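Local coordinates for putative lipoprotein (Bacteroides fragilis, PDB 3QNK) that probably binds glycans at the outer membrane as a SusD-like lipoprotein, helping to capture them for uptake, as in other members of its family, at residues Thr180-Ser189 / Ser204-Tyr213; Val20-Ile31 / Leu107-Phe118. All coordinates share one frame; numbering follows the deposited sequence.

Interaction 1 (Thr180-Ser189 / Ser204-Tyr213)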
loop_
_atom_site.group_PDB
_atom_site.type_symbol
_atom_site.label_atom_id
_atom_site.label_comp_id
_atom_site.label_asym_id
_atom_site.label_seq_id
_atom_site.Cartn_x
_atom_site.Cartn_y
_atom_site.Cartn_z
ATOM N N THR B 180 27.715 -1.270 -6.949
ATOM C CA THR B 180 29.178 -1.444 -6.994
ATOM C C THR B 180 29.791 -1.233 -5.625
ATOM O O THR B 180 29.091 -0.810 -4.691
ATOM C CB THR B 180 29.794 -0.445 -7.984
ATOM O OG1 THR B 180 29.331 0.902 -7.701
ATOM C CG2 THR B 180 29.526 -0.842 -9.437
ATOM N N LYS B 181 31.105 -1.490 -5.511
ATOM C CA LYS B 181 31.893 -1.261 -4.306
ATOM C C LYS B 181 31.799 0.246 -3.973
ATOM O O LYS B 181 31.529 0.617 -2.829
ATOM C CB LYS B 181 33.332 -1.721 -4.577
ATOM C CG LYS B 181 34.268 -1.863 -3.393
ATOM C CD LYS B 181 35.658 -2.258 -3.916
ATOM C CE LYS B 181 36.394 -3.236 -3.029
ATOM N NZ LYS B 181 35.724 -4.574 -2.920
ATOM N N GLY B 182 31.887 1.074 -5.014
ATOM C CA GLY B 182 31.766 2.522 -4.944
ATOM C C GLY B 182 30.430 2.979 -4.423
ATOM O O GLY B 182 30.381 3.855 -3.555
ATOM N N ALA B 183 29.327 2.377 -4.918
ATOM C CA ALA B 183 27.986 2.721 -4.444
ATOM C C ALA B 183 27.871 2.461 -2.942
ATOM O O ALA B 183 27.363 3.313 -2.214
ATOM C CB ALA B 183 26.937 1.936 -5.217
ATOM N N ALA B 184 28.414 1.322 -2.468
ATOM C CA ALA B 184 28.383 0.955 -1.050
ATOM C C ALA B 184 29.184 1.958 -0.210
ATOM O O ALA B 184 28.668 2.434 0.798
ATOM C CB ALA B 184 28.912 -0.449 -0.855
ATOM N N TYR B 185 30.406 2.330 -0.652
ATOM C CA TYR B 185 31.231 3.302 0.065
ATOM C C TYR B 185 30.578 4.674 0.054
ATOM O O TYR B 185 30.564 5.352 1.091
ATOM C CB TYR B 185 32.647 3.373 -0.522
ATOM C CG TYR B 185 33.619 2.371 0.066
ATOM C CD1 TYR B 185 34.019 2.454 1.399
ATOM C CD2 TYR B 185 34.218 1.394 -0.736
ATOM C CE1 TYR B 185 34.917 1.535 1.943
ATOM C CE2 TYR B 185 35.153 0.495 -0.213
ATOM C CZ TYR B 185 35.500 0.570 1.127
ATOM O OH TYR B 185 36.411 -0.323 1.650
ATOM N N ALA B 186 30.016 5.078 -1.104
ATOM C CA ALA B 186 29.318 6.352 -1.249
ATOM C C ALA B 186 28.094 6.413 -0.308
ATOM O O ALA B 186 27.940 7.416 0.388
ATOM C CB ALA B 186 28.904 6.573 -2.690
ATOM N N LEU B 187 27.287 5.330 -0.213
ATOM C CA LEU B 187 26.145 5.347 0.698
ATOM C C LEU B 187 26.638 5.385 2.127
ATOM O O LEU B 187 26.090 6.163 2.912
ATOM C CB LEU B 187 25.161 4.176 0.478
ATOM C CG LEU B 187 23.779 4.243 1.221
ATOM C CD1 LEU B 187 23.022 5.513 0.916
ATOM C CD2 LEU B 187 22.905 3.045 0.898
ATOM N N LYS B 188 27.721 4.640 2.439
ATOM C CA LYS B 188 28.341 4.572 3.760
ATOM C C LYS B 188 28.697 5.971 4.240
ATOM O O LYS B 188 28.281 6.343 5.340
ATOM C CB LYS B 188 29.585 3.658 3.739
ATOM C CG LYS B 188 29.951 3.002 5.066
ATOM C CD LYS B 188 30.941 1.837 4.949
ATOM C CE LYS B 188 31.896 1.771 6.137
ATOM N NZ LYS B 188 33.198 2.489 5.906
ATOM N N SER B 189 29.382 6.783 3.387
ATOM C CA SER B 189 29.797 8.155 3.736
ATOM C C SER B 189 28.592 9.045 4.100
ATOM O O SER B 189 28.711 9.825 5.047
ATOM C CB SER B 189 30.616 8.796 2.615
ATOM O OG SER B 189 29.853 9.188 1.484
ATOM N N SER B 204 35.680 6.729 4.200
ATOM C CA SER B 204 34.778 6.230 3.155
ATOM C C SER B 204 34.959 6.995 1.831
ATOM O O SER B 204 35.042 6.370 0.773
ATOM C CB SER B 204 33.336 6.310 3.615
ATOM O OG SER B 204 33.148 5.392 4.672
ATOM N N CYS B 205 35.089 8.332 1.909
ATOM C CA CYS B 205 35.310 9.222 0.772
ATOM C C CYS B 205 36.642 8.903 0.106
ATOM O O CYS B 205 36.702 8.854 -1.124
ATOM C CB CYS B 205 35.251 10.682 1.209
ATOM S SG CYS B 205 33.611 11.249 1.694
ATOM N N ALA B 206 37.700 8.640 0.914
ATOM C CA ALA B 206 39.057 8.313 0.429
ATOM C C ALA B 206 39.021 7.079 -0.482
ATOM O O ALA B 206 39.756 7.008 -1.474
ATOM C CB ALA B 206 39.997 8.080 1.604
ATOM N N GLU B 207 38.112 6.136 -0.163
ATOM C CA GLU B 207 37.942 4.914 -0.922
ATOM C C GLU B 207 37.317 5.171 -2.295
ATOM O O GLU B 207 37.773 4.602 -3.279
ATOM C CB GLU B 207 37.113 3.901 -0.126
ATOM C CG GLU B 207 37.874 3.314 1.049
ATOM C CD GLU B 207 39.231 2.717 0.743
ATOM O OE1 GLU B 207 39.372 2.015 -0.286
ATOM O OE2 GLU B 207 40.157 2.961 1.546
ATOM N N VAL B 208 36.318 6.049 -2.372
ATOM C CA VAL B 208 35.624 6.379 -3.621
ATOM C C VAL B 208 36.567 7.146 -4.587
ATOM O O VAL B 208 36.507 6.941 -5.816
ATOM C CB VAL B 208 34.318 7.149 -3.333
ATOM C CG1 VAL B 208 33.504 7.359 -4.609
ATOM C CG2 VAL B 208 33.488 6.418 -2.296
ATOM N N TYR B 209 37.484 7.969 -4.017
ATOM C CA TYR B 209 38.447 8.736 -4.806
ATOM C C TYR B 209 39.395 7.819 -5.603
ATOM O O TYR B 209 39.930 8.226 -6.646
ATOM C CB TYR B 209 39.268 9.672 -3.909
ATOM C CG TYR B 209 38.492 10.789 -3.238
ATOM C CD1 TYR B 209 37.578 11.568 -3.952
ATOM C CD2 TYR B 209 38.729 11.124 -1.908
ATOM C CE1 TYR B 209 36.895 12.626 -3.346
ATOM C CE2 TYR B 209 38.021 12.151 -1.280
ATOM C CZ TYR B 209 37.111 12.908 -2.004
ATOM O OH TYR B 209 36.438 13.934 -1.375
ATOM N N LYS B 210 39.571 6.581 -5.126
ATOM C CA LYS B 210 40.438 5.580 -5.728
ATOM C C LYS B 210 39.724 4.728 -6.803
ATOM O O LYS B 210 40.400 4.020 -7.563
ATOM C CB LYS B 210 40.981 4.637 -4.622
ATOM C CG LYS B 210 41.840 5.310 -3.559
ATOM C CD LYS B 210 42.199 4.339 -2.435
ATOM C CE LYS B 210 42.597 5.069 -1.170
ATOM N NZ LYS B 210 42.745 4.133 -0.021
ATOM N N LEU B 211 38.387 4.794 -6.872
ATOM C CA LEU B 211 37.595 3.922 -7.738
ATOM C C LEU B 211 37.329 4.445 -9.168
ATOM O O LEU B 211 36.480 3.878 -9.881
ATOM C CB LEU B 211 36.271 3.582 -7.034
ATOM C CG LEU B 211 36.458 2.691 -5.816
ATOM C CD1 LEU B 211 35.211 2.609 -4.997
ATOM C CD2 LEU B 211 37.002 1.318 -6.200
ATOM N N GLY B 212 38.107 5.441 -9.598
ATOM C CA GLY B 212 37.994 5.988 -10.943
ATOM C C GLY B 212 36.718 6.735 -11.300
ATOM O O GLY B 212 36.304 6.733 -12.461
ATOM N N TYR B 213 36.072 7.396 -10.332
ATOM C CA TYR B 213 34.927 8.227 -10.711
ATOM C C TYR B 213 35.478 9.605 -11.164
ATOM O O TYR B 213 36.636 9.917 -10.902
ATOM C CB TYR B 213 33.905 8.337 -9.563
ATOM C CG TYR B 213 33.177 7.043 -9.274
ATOM C CD1 TYR B 213 32.150 6.597 -10.104
ATOM C CD2 TYR B 213 33.513 6.265 -8.176
ATOM C CE1 TYR B 213 31.499 5.394 -9.868
ATOM C CE2 TYR B 213 32.856 5.064 -7.917
ATOM C CZ TYR B 213 31.847 4.630 -8.767
ATOM O OH TYR B 213 31.154 3.466 -8.509
#

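Interaction 2 (Val20-Ile31 / Leu107-Phe118)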
loop_
_atom_site.group_PDB
_atom_site.type_symbol
_atom_site.label_atom_id
_atom_site.label_comp_id
_atom_site.label_asym_id
_atom_site.label_seq_id
_atom_site.Cartn_x
_atom_site.Cartn_y
_atom_site.Cartn_z
ATOM N N VAL B 20 17.236 -17.288 -8.749
ATOM C CA VAL B 20 17.895 -16.540 -7.677
ATOM C C VAL B 20 18.287 -15.179 -8.219
ATOM O O VAL B 20 18.098 -14.181 -7.517
ATOM C CB VAL B 20 19.090 -17.291 -7.050
ATOM C CG1 VAL B 20 19.826 -16.420 -6.026
ATOM C CG2 VAL B 20 18.628 -18.591 -6.401
ATOM N N LYS B 21 18.764 -15.123 -9.485
ATOM C CA LYS B 21 19.121 -13.858 -10.139
ATOM C C LYS B 21 17.850 -12.982 -10.293
ATOM O O LYS B 21 17.921 -11.765 -10.077
ATOM C CB LYS B 21 19.834 -14.105 -11.485
ATOM N N TYR B 22 16.677 -13.621 -10.579
ATOM C CA TYR B 22 15.380 -12.942 -10.697
ATOM C C TYR B 22 14.915 -12.396 -9.334
ATOM O O TYR B 22 14.329 -11.313 -9.276
ATOM C CB TYR B 22 14.312 -13.874 -11.290
ATOM C CG TYR B 22 14.420 -14.106 -12.783
ATOM C CD1 TYR B 22 15.085 -13.198 -13.607
ATOM C CD2 TYR B 22 13.809 -15.204 -13.383
ATOM C CE1 TYR B 22 15.206 -13.420 -14.983
ATOM C CE2 TYR B 22 13.901 -15.426 -14.762
ATOM C CZ TYR B 22 14.604 -14.532 -15.561
ATOM O OH TYR B 22 14.696 -14.741 -16.926
ATOM N N TYR B 23 15.219 -13.128 -8.239
ATOM C CA TYR B 23 14.882 -12.701 -6.883
ATOM C C TYR B 23 15.586 -11.377 -6.567
ATOM O O TYR B 23 14.950 -10.449 -6.056
ATOM C CB TYR B 23 15.265 -13.793 -5.859
ATOM C CG TYR B 23 14.711 -13.568 -4.468
ATOM C CD1 TYR B 23 15.275 -12.620 -3.613
ATOM C CD2 TYR B 23 13.627 -14.306 -4.000
ATOM C CE1 TYR B 23 14.745 -12.381 -2.348
ATOM C CE2 TYR B 23 13.085 -14.073 -2.738
ATOM C CZ TYR B 23 13.652 -13.112 -1.913
ATOM O OH TYR B 23 13.150 -12.903 -0.658
ATOM N N VAL B 24 16.898 -11.286 -6.889
ATOM C CA VAL B 24 17.706 -10.086 -6.640
ATOM C C VAL B 24 17.176 -8.932 -7.524
ATOM O O VAL B 24 17.076 -7.813 -7.035
ATOM C CB VAL B 24 19.213 -10.362 -6.811
ATOM C CG1 VAL B 24 20.051 -9.130 -6.506
ATOM C CG2 VAL B 24 19.647 -11.510 -5.916
ATOM N N ASN B 25 16.726 -9.225 -8.766
ATOM C CA ASN B 25 16.118 -8.210 -9.643
ATOM C C ASN B 25 14.860 -7.639 -9.012
ATOM O O ASN B 25 14.623 -6.427 -9.106
ATOM C CB ASN B 25 15.773 -8.789 -11.018
ATOM C CG ASN B 25 16.934 -9.129 -11.927
ATOM O OD1 ASN B 25 18.125 -9.069 -11.563
ATOM N ND2 ASN B 25 16.594 -9.512 -13.145
ATOM N N ASP B 26 14.069 -8.513 -8.333
ATOM C CA ASP B 26 12.856 -8.113 -7.619
ATOM C C ASP B 26 13.207 -7.187 -6.467
ATOM O O ASP B 26 12.467 -6.235 -6.202
ATOM C CB ASP B 26 12.096 -9.343 -7.122
ATOM C CG ASP B 26 10.752 -9.041 -6.490
ATOM O OD1 ASP B 26 9.924 -8.384 -7.152
ATOM O OD2 ASP B 26 10.504 -9.523 -5.350
ATOM N N LEU B 27 14.349 -7.452 -5.793
ATOM C CA LEU B 27 14.809 -6.627 -4.674
ATOM C C LEU B 27 15.232 -5.254 -5.181
ATOM O O LEU B 27 14.939 -4.250 -4.533
ATOM C CB LEU B 27 15.941 -7.301 -3.884
ATOM C CG LEU B 27 15.594 -8.580 -3.138
ATOM C CD1 LEU B 27 16.843 -9.274 -2.648
ATOM C CD2 LEU B 27 14.721 -8.301 -1.968
ATOM N N TYR B 28 15.866 -5.195 -6.352
ATOM C CA TYR B 28 16.230 -3.913 -6.956
ATOM C C TYR B 28 14.963 -3.162 -7.354
ATOM O O TYR B 28 14.901 -1.943 -7.198
ATOM C CB TYR B 28 17.131 -4.103 -8.187
ATOM C CG TYR B 28 18.608 -4.236 -7.888
ATOM C CD1 TYR B 28 19.396 -3.108 -7.638
ATOM C CD2 TYR B 28 19.246 -5.476 -7.955
ATOM C CE1 TYR B 28 20.771 -3.221 -7.408
ATOM C CE2 TYR B 28 20.614 -5.603 -7.708
ATOM C CZ TYR B 28 21.377 -4.472 -7.447
ATOM O OH TYR B 28 22.730 -4.595 -7.201
ATOM N N SER B 29 13.937 -3.896 -7.836
ATOM C CA SER B 29 12.654 -3.321 -8.258
ATOM C C SER B 29 11.908 -2.692 -7.060
ATOM O O SER B 29 11.035 -1.842 -7.254
ATOM C CB SER B 29 11.798 -4.368 -8.975
ATOM O OG SER B 29 10.697 -4.824 -8.206
ATOM N N GLU B 30 12.299 -3.068 -5.828
ATOM C CA GLU B 30 11.721 -2.521 -4.607
ATOM C C GLU B 30 12.262 -1.123 -4.307
ATOM O O GLU B 30 11.765 -0.482 -3.388
ATOM C CB GLU B 30 11.945 -3.455 -3.410
ATOM C CG GLU B 30 11.036 -4.673 -3.393
ATOM C CD GLU B 30 9.536 -4.464 -3.343
ATOM O OE1 GLU B 30 9.082 -3.378 -2.914
ATOM O OE2 GLU B 30 8.810 -5.414 -3.714
ATOM N N ILE B 31 13.252 -0.630 -5.074
ATOM C CA ILE B 31 13.752 0.730 -4.879
ATOM C C ILE B 31 12.639 1.674 -5.344
ATOM O O ILE B 31 12.183 1.576 -6.496
ATOM C CB ILE B 31 15.101 1.001 -5.606
ATOM C CG1 ILE B 31 16.229 0.123 -5.066
ATOM C CG2 ILE B 31 15.468 2.497 -5.518
ATOM C CD1 ILE B 31 17.420 0.039 -6.021
ATOM N N LEU B 107 26.142 -11.575 -5.228
ATOM C CA LEU B 107 24.694 -11.376 -5.050
ATOM C C LEU B 107 24.358 -11.026 -3.610
ATOM O O LEU B 107 23.583 -10.097 -3.389
ATOM C CB LEU B 107 23.870 -12.593 -5.480
ATOM C CG LEU B 107 23.871 -12.979 -6.958
ATOM C CD1 LEU B 107 23.181 -14.327 -7.170
ATOM C CD2 LEU B 107 23.246 -11.899 -7.830
ATOM N N THR B 108 24.963 -11.735 -2.628
ATOM C CA THR B 108 24.745 -11.469 -1.195
ATOM C C THR B 108 25.134 -10.013 -0.875
ATOM O O THR B 108 24.414 -9.349 -0.141
ATOM C CB THR B 108 25.490 -12.484 -0.328
ATOM O OG1 THR B 108 25.131 -13.793 -0.763
ATOM C CG2 THR B 108 25.159 -12.353 1.146
ATOM N N GLY B 109 26.223 -9.530 -1.474
ATOM C CA GLY B 109 26.700 -8.162 -1.323
ATOM C C GLY B 109 25.677 -7.154 -1.793
ATOM O O GLY B 109 25.447 -6.158 -1.115
ATOM N N GLU B 110 24.997 -7.447 -2.913
ATOM C CA GLU B 110 23.960 -6.599 -3.499
ATOM C C GLU B 110 22.765 -6.504 -2.565
ATOM O O GLU B 110 22.229 -5.413 -2.384
ATOM C CB GLU B 110 23.522 -7.113 -4.882
ATOM C CG GLU B 110 24.654 -7.375 -5.869
ATOM C CD GLU B 110 24.237 -7.564 -7.312
ATOM O OE1 GLU B 110 23.562 -6.660 -7.848
ATOM O OE2 GLU B 110 24.643 -8.570 -7.937
ATOM N N VAL B 111 22.390 -7.613 -1.914
ATOM C CA VAL B 111 21.276 -7.655 -0.962
ATOM C C VAL B 111 21.662 -6.901 0.322
ATOM O O VAL B 111 20.795 -6.217 0.888
ATOM C CB VAL B 111 20.799 -9.100 -0.692
ATOM C CG1 VAL B 111 19.540 -9.107 0.159
ATOM C CG2 VAL B 111 20.530 -9.827 -2.011
ATOM N N HIS B 112 22.961 -6.948 0.736
ATOM C CA HIS B 112 23.440 -6.183 1.900
ATOM C C HIS B 112 23.278 -4.694 1.638
ATOM O O HIS B 112 22.808 -3.962 2.520
ATOM C CB HIS B 112 24.903 -6.487 2.245
ATOM C CG HIS B 112 25.068 -7.724 3.067
ATOM N ND1 HIS B 112 24.649 -7.774 4.392
ATOM C CD2 HIS B 112 25.557 -8.939 2.711
ATOM C CE1 HIS B 112 24.898 -9.013 4.795
ATOM N NE2 HIS B 112 25.446 -9.749 3.818
ATOM N N PHE B 113 23.650 -4.253 0.408
ATOM C CA PHE B 113 23.554 -2.865 -0.034
ATOM C C PHE B 113 22.104 -2.424 -0.040
ATOM O O PHE B 113 21.809 -1.331 0.436
ATOM C CB PHE B 113 24.186 -2.684 -1.439
ATOM C CG PHE B 113 23.989 -1.307 -2.030
ATOM C CD1 PHE B 113 24.779 -0.236 -1.619
ATOM C CD2 PHE B 113 22.971 -1.066 -2.946
ATOM C CE1 PHE B 113 24.576 1.038 -2.137
ATOM C CE2 PHE B 113 22.778 0.209 -3.482
ATOM C CZ PHE B 113 23.575 1.256 -3.063
ATOM N N LEU B 114 21.204 -3.278 -0.589
ATOM C CA LEU B 114 19.777 -2.976 -0.687
ATOM C C LEU B 114 19.120 -2.932 0.686
ATOM O O LEU B 114 18.392 -1.983 0.952
ATOM C CB LEU B 114 19.047 -3.949 -1.624
ATOM C CG LEU B 114 19.348 -3.740 -3.125
ATOM C CD1 LEU B 114 18.819 -4.885 -3.945
ATOM C CD2 LEU B 114 18.765 -2.442 -3.656
ATOM N N ARG B 115 19.421 -3.889 1.580
ATOM C CA ARG B 115 18.826 -3.884 2.922
ATOM C C ARG B 115 19.251 -2.642 3.698
ATOM O O ARG B 115 18.427 -2.062 4.413
ATOM C CB ARG B 115 19.161 -5.163 3.716
ATOM C CG ARG B 115 18.368 -5.264 5.027
ATOM C CD ARG B 115 18.523 -6.590 5.704
ATOM N NE ARG B 115 19.866 -6.750 6.248
ATOM C CZ ARG B 115 20.244 -7.776 6.997
ATOM N NH1 ARG B 115 19.380 -8.742 7.301
ATOM N NH2 ARG B 115 21.490 -7.852 7.443
ATOM N N ALA B 116 20.523 -2.219 3.530
ATOM C CA ALA B 116 21.082 -1.021 4.158
ATOM C C ALA B 116 20.357 0.217 3.652
ATOM O O ALA B 116 19.975 1.085 4.438
ATOM C CB ALA B 116 22.563 -0.927 3.855
HETATM N N MSE B 117 20.130 0.271 2.340
HETATM C CA MSE B 117 19.425 1.348 1.670
HETATM C C MSE B 117 17.982 1.448 2.156
HETATM O O MSE B 117 17.500 2.565 2.359
HETATM C CB MSE B 117 19.475 1.137 0.154
HETATM C CG MSE B 117 18.586 2.096 -0.596
HETATM SE SE MSE B 117 18.973 2.092 -2.445
HETATM C CE MSE B 117 20.504 3.294 -2.393
ATOM N N PHE B 118 17.303 0.311 2.337
ATOM C CA PHE B 118 15.900 0.278 2.778
ATOM C C PHE B 118 15.769 0.740 4.214
ATOM O O PHE B 118 14.903 1.574 4.475
ATOM C CB PHE B 118 15.269 -1.111 2.590
ATOM C CG PHE B 118 15.205 -1.566 1.155
ATOM C CD1 PHE B 118 14.950 -0.665 0.130
ATOM C CD2 PHE B 118 15.351 -2.903 0.827
ATOM C CE1 PHE B 118 14.884 -1.087 -1.202
ATOM C CE2 PHE B 118 15.286 -3.327 -0.509
ATOM C CZ PHE B 118 15.046 -2.413 -1.513
#

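Interaction 1 (Thr180-Ser189 / Ser204-Tyr213)
The Tyr185 ring receives Glu207 on one face: CB of Glu207 stands 3.6 Å above the plane and over its centre, a CH-pi contact only 4° off the normal. The chain runs on across the same face, bringing Glu207 CG 3.6 Å from Tyr185 CE1. The Tyr213 ring is approached at its rim instead, where Val208 O lies in the ring plane and Gly182 CA sits near it. Tyr185 lies on the first helix of an antiparallel helical hairpin in the alpha-alpha superhelix of this SusD-like protein, and Tyr213 in the loop that follows the second; helices 181-189 and 204-209 pack with their axes 8.5 Å apart at an angle of 152°. Glycine suits position 182 because a side chain there would point at Tyr213 OH, which lies 3.7 Å from Gly182 CA; Leu211 CD1 packs against the same bare CA. Glu207 serves well over the ring, since its methylenes give the aromatic face an apolar partner while the bend at chi2 (-53°) takes the carboxylate toward a salt bridge with Lys210. Val208 CG2 fills the step between Tyr185 CB and the backbone N of Ala186; Ile394 and Ile239, from helix 391-405 and strand 238-244, back this valine.

Thr180 is the N-cap of helix 181-189: its OG1 accepts from Ala183 N and donates to Tyr213 OH, tying down the tail of the hairpin. At the other end Lys188 reaches over with a bent chain, its NZ donating to Ser204 OG at 3.2 Å, a hydroxyl also hydrogen-bonded to Glu192. Small serines let the backbones close up there, with Ser189 CB 3.8 Å from Ser204 CB, while Ser189 OG turns back to donate to Ala186 O at 2.8 Å.

Interaction 2 (Val20-Ile31 / Leu107-Phe118)
Leu107 opens the contact by spreading its two methyls over successive turns of helix 20-29: CD1 meets Val20 CG1 and CD2 meets Val24 CG2, each pair 4.1 Å apart. Beta-branched valines suit these places, since they present methyls close to the backbone and leave room for the longer leucine. One turn on, Glu110 extends its chain beyond CG to the rim of the Tyr28 ring, where OE1 lies in the ring plane and accepts from Tyr28 OH. The carboxylate is turned 62° against the ring. The modelled separation is too short to be trusted at this resolution, but the pairing gives a largely buried acid a donor, and Tyr28 OH has a second partner in Ala179 N.

Val111 follows, facing Leu27, whose CD1 comes 3.8 Å from Val111 CG2; Phe90 of helix 76-93 closes over this valine as well. The two helices here run almost parallel, at 22° with axes 10.5 Å apart, so contacts recur every three or four residues along both, an apolar seam within the helical part of the SusD fold. Leu114 lies in its middle. With CG beside its backbone N (chi1 -73°), it sends CD1 over the centre of the Tyr28 ring, 4.0 Å from the centroid, as a CH-pi contact; the same methyl lies 3.8 Å from Leu27 CB, while CD2 of Leu114 goes to Ile31 CD1 at 3.7 Å. A branched leucine can serve all three at once. Met117, modelled as selenomethionine, brings SE near Ile31 CG1. Finally Phe118 turns the edge of its ring to Leu27 O, which lies in the ring plane 3.5 Å from Phe118 CZ; Glu30 CB comes obliquely to the same CZ at 3.8 Å, and the Glu30 carboxylate leads away to salt bridges with Lys83 and Lys86.

The two contacts follow one another along the chain, interaction 2 being complete before interaction 1 begins, and their centres lie 19 Å apart. They share no helix, yet they meet directly: helix 101-126, which carries 107-118, packs against helix 181-194, which carries 180-189. Phe113 joins them, its ring edge atoms against Ala183 O and Ala184 CA, and Leu187 reaches across to both Phe113 and Met117. Helix 149-166 lies beside both contacts. The N-terminal helix 17-29 is thus linked through 101-126 to the hairpin of 181-194 and 198-209, a continuous succession of helices consistent with the TPR-like superhelical scaffold of SusD proteins.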